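Local coordinates for transcobalamin-1 (Homo sapiens, PDB 4KKI), which binds vitamin B12 with femtomolar affinity and protects it from the acid of the stomach, and also recognises other corrinoids, at residues L61-I66 with V290-M295. Sequence-based numbering, arbitrary orientation.
Sequences LKLVGI and VLPALM
Val64 pushes both methyls into a groove lined by Leu291, Pro292 and Met295, where the C-terminal ends of two helices meet through apolar contacts alone. Its CG1, set anti to the carbonyl carbon (chi1 -58°), lies 3.6 Å from Met295 CB and 3.7 Å from the backbone CA of Pro292. Val64 CG2 sits between the methionine CE and Leu291 CD2, 3.9 Å from the latter. Met295 bends at chi2 (86°) and chi3 (69°), which turns the terminal methyl back toward the valine, with Met295 CE 3.8 Å from Val64 CB. Leu291 CD2 also meets Leu61 CD2 at 4.0 Å. On the other flank Leu63 sets CD2 against the CB–CG edge of the Pro292 ring, 3.8 Å from Pro292 CB, the two side chains crossing at about a right angle. Behind Val64 a Schellman motif ends helix 55-63: Ile66 N bonds to Leu61 O, Gly65 N to Lys62 O, and Gly65 takes the positive phi. The contact thus joins helices 55-63 and 284-294 in the alpha6-alpha6 barrel, and the side chain of Pro292 is about 11 Å from the bound cyanocobalamin; helix 37-45 packs on Leu61 and Leu294, helix 265-277 on Leu294, and helix 244-252 on Pro292 and Ala293.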
ATOM      1  N   LEU A  61       7.607  -6.716  -9.885  1.00 39.80           N
ATOM      2  CA  LEU A  61       8.055  -7.367 -11.111  1.00 46.82           C
ATOM      3  C   LEU A  61       8.727  -8.715 -10.860  1.00 45.02           C
ATOM      4  O   LEU A  61       8.429  -9.701 -11.538  1.00 43.55           O
ATOM      5  CB  LEU A  61       8.997  -6.441 -11.882  1.00 47.25           C
ATOM      6  CG  LEU A  61       8.317  -5.191 -12.445  1.00 44.31           C
ATOM      7  CD1 LEU A  61       9.339  -4.180 -12.934  1.00 41.86           C
ATOM      8  CD2 LEU A  61       7.363  -5.576 -13.565  1.00 35.55           C
ATOM      9  N   LYS A  62       9.636  -8.756  -9.891  1.00 42.37           N
ATOM     10  CA  LYS A  62      10.364  -9.986  -9.586  1.00 52.13           C
ATOM     11  C   LYS A  62       9.409 -11.071  -9.098  1.00 51.72           C
ATOM     12  O   LYS A  62       9.628 -12.261  -9.330  1.00 52.06           O
ATOM     13  CB  LYS A  62      11.469  -9.722  -8.557  1.00 50.43           C
ATOM     14  CG  LYS A  62      12.544  -8.758  -9.045  1.00 58.07           C
ATOM     15  CD  LYS A  62      13.940  -9.348  -8.922  1.00 65.29           C
ATOM     16  CE  LYS A  62      14.338  -9.555  -7.470  1.00 68.22           C
ATOM     17  NZ  LYS A  62      15.714 -10.119  -7.362  1.00 78.05           N
ATOM     18  N   LEU A  63       8.337 -10.643  -8.442  1.00 50.85           N
ATOM     19  CA  LEU A  63       7.338 -11.555  -7.905  1.00 49.87           C
ATOM     20  C   LEU A  63       6.595 -12.315  -9.006  1.00 46.91           C
ATOM     21  O   LEU A  63       6.148 -13.443  -8.799  1.00 45.12           O
ATOM     22  CB  LEU A  63       6.350 -10.777  -7.039  1.00 56.99           C
ATOM     23  CG  LEU A  63       5.608 -11.570  -5.969  1.00 59.44           C
ATOM     24  CD1 LEU A  63       6.581 -12.391  -5.139  1.00 58.74           C
ATOM     25  CD2 LEU A  63       4.835 -10.608  -5.094  1.00 52.11           C
ATOM     26  N   VAL A  64       6.468 -11.695 -10.175  1.00 43.25           N
ATOM     27  CA  VAL A  64       5.818 -12.343 -11.310  1.00 38.60           C
ATOM     28  C   VAL A  64       6.837 -12.813 -12.353  1.00 38.78           C
ATOM     29  O   VAL A  64       6.494 -13.058 -13.509  1.00 49.95           O
ATOM     30  CB  VAL A  64       4.755 -11.429 -11.959  1.00 38.46           C
ATOM     31  CG1 VAL A  64       3.702 -11.042 -10.931  1.00 40.12           C
ATOM     32  CG2 VAL A  64       5.398 -10.185 -12.547  1.00 29.91           C
ATOM     33  N   GLY A  65       8.091 -12.941 -11.931  1.00 43.26           N
ATOM     34  CA  GLY A  65       9.135 -13.463 -12.793  1.00 45.40           C
ATOM     35  C   GLY A  65       9.534 -12.493 -13.884  1.00 52.46           C
ATOM     36  O   GLY A  65       9.793 -12.884 -15.019  1.00 60.02           O
ATOM     37  N   ILE A  66       9.573 -11.212 -13.541  1.00 50.03           N
ATOM     38  CA  ILE A  66       9.988 -10.193 -14.490  1.00 44.57           C
ATOM     39  C   ILE A  66      11.162  -9.391 -13.943  1.00 50.38           C
ATOM     40  O   ILE A  66      11.106  -8.861 -12.833  1.00 51.81           O
ATOM     41  CB  ILE A  66       8.843  -9.232 -14.830  1.00 47.48           C
ATOM     42  CG1 ILE A  66       7.709  -9.976 -15.535  1.00 47.65           C
ATOM     43  CG2 ILE A  66       9.348  -8.102 -15.709  1.00 46.81           C
ATOM     44  CD1 ILE A  66       6.544  -9.081 -15.908  1.00 49.25           C
ATOM     45  N   VAL A 290      -0.944  -3.942  -7.649  1.00 36.90           N
ATOM     46  CA  VAL A 290      -2.014  -4.738  -8.246  1.00 35.20           C
ATOM     47  C   VAL A 290      -1.484  -5.913  -9.076  1.00 39.49           C
ATOM     48  O   VAL A 290      -2.146  -6.943  -9.198  1.00 38.50           O
ATOM     49  CB  VAL A 290      -2.971  -3.869  -9.102  1.00 36.46           C
ATOM     50  CG1 VAL A 290      -2.332  -3.497 -10.437  1.00 36.47           C
ATOM     51  CG2 VAL A 290      -4.289  -4.591  -9.328  1.00 34.25           C
ATOM     52  N   LEU A 291      -0.277  -5.762  -9.615  1.00 33.38           N
ATOM     53  CA  LEU A 291       0.284  -6.731 -10.559  1.00 31.51           C
ATOM     54  C   LEU A 291       0.406  -8.197 -10.096  1.00 28.76           C
ATOM     55  O   LEU A 291      -0.013  -9.096 -10.825  1.00 41.64           O
ATOM     56  CB  LEU A 291       1.626  -6.230 -11.119  1.00 32.64           C
ATOM     57  CG  LEU A 291       2.326  -7.162 -12.109  1.00 37.58           C
ATOM     58  CD1 LEU A 291       1.485  -7.336 -13.368  1.00 25.90           C
ATOM     59  CD2 LEU A 291       3.725  -6.651 -12.452  1.00 38.10           C
ATOM     60  N   PRO A 292       0.989  -8.449  -8.903  1.00 34.60           N
ATOM     61  CA  PRO A 292       1.215  -9.849  -8.508  1.00 37.25           C
ATOM     62  C   PRO A 292      -0.045 -10.718  -8.517  1.00 43.34           C
ATOM     63  O   PRO A 292      -0.020 -11.825  -9.060  1.00 38.83           O
ATOM     64  CB  PRO A 292       1.755  -9.724  -7.082  1.00 34.59           C
ATOM     65  CG  PRO A 292       2.421  -8.396  -7.060  1.00 36.76           C
ATOM     66  CD  PRO A 292       1.556  -7.513  -7.912  1.00 30.85           C
ATOM     67  N   ALA A 293      -1.126 -10.213  -7.933  1.00 35.88           N
ATOM     68  CA  ALA A 293      -2.377 -10.959  -7.854  1.00 40.77           C
ATOM     69  C   ALA A 293      -2.929 -11.295  -9.235  1.00 34.06           C
ATOM     70  O   ALA A 293      -3.461 -12.381  -9.447  1.00 38.62           O
ATOM     71  CB  ALA A 293      -3.406 -10.191  -7.040  1.00 38.63           C
ATOM     72  N   LEU A 294      -2.787 -10.367 -10.178  1.00 36.11           N
ATOM     73  CA  LEU A 294      -3.297 -10.575 -11.532  1.00 40.39           C
ATOM     74  C   LEU A 294      -2.564 -11.714 -12.237  1.00 44.51           C
ATOM     75  O   LEU A 294      -3.034 -12.242 -13.246  1.00 41.81           O
ATOM     76  CB  LEU A 294      -3.182  -9.291 -12.353  1.00 37.20           C
ATOM     77  CG  LEU A 294      -3.825  -8.050 -11.734  1.00 41.43           C
ATOM     78  CD1 LEU A 294      -3.612  -6.837 -12.623  1.00 35.41           C
ATOM     79  CD2 LEU A 294      -5.305  -8.280 -11.478  1.00 46.05           C
ATOM     80  N   MET A 295      -1.409 -12.083 -11.695  1.00 41.86           N
ATOM     81  CA  MET A 295      -0.605 -13.159 -12.249  1.00 40.74           C
ATOM     82  C   MET A 295      -0.663 -14.366 -11.328  1.00 37.88           C
ATOM     83  O   MET A 295       0.115 -15.307 -11.473  1.00 40.99           O
ATOM     84  CB  MET A 295       0.845 -12.706 -12.406  1.00 42.08           C
ATOM     85  CG  MET A 295       1.508 -13.216 -13.661  1.00 68.92           C
ATOM     86  SD  MET A 295       1.165 -12.128 -15.048  1.00 84.26           S
ATOM     87  CE  MET A 295       2.120 -10.695 -14.561  1.00 50.39           C
TER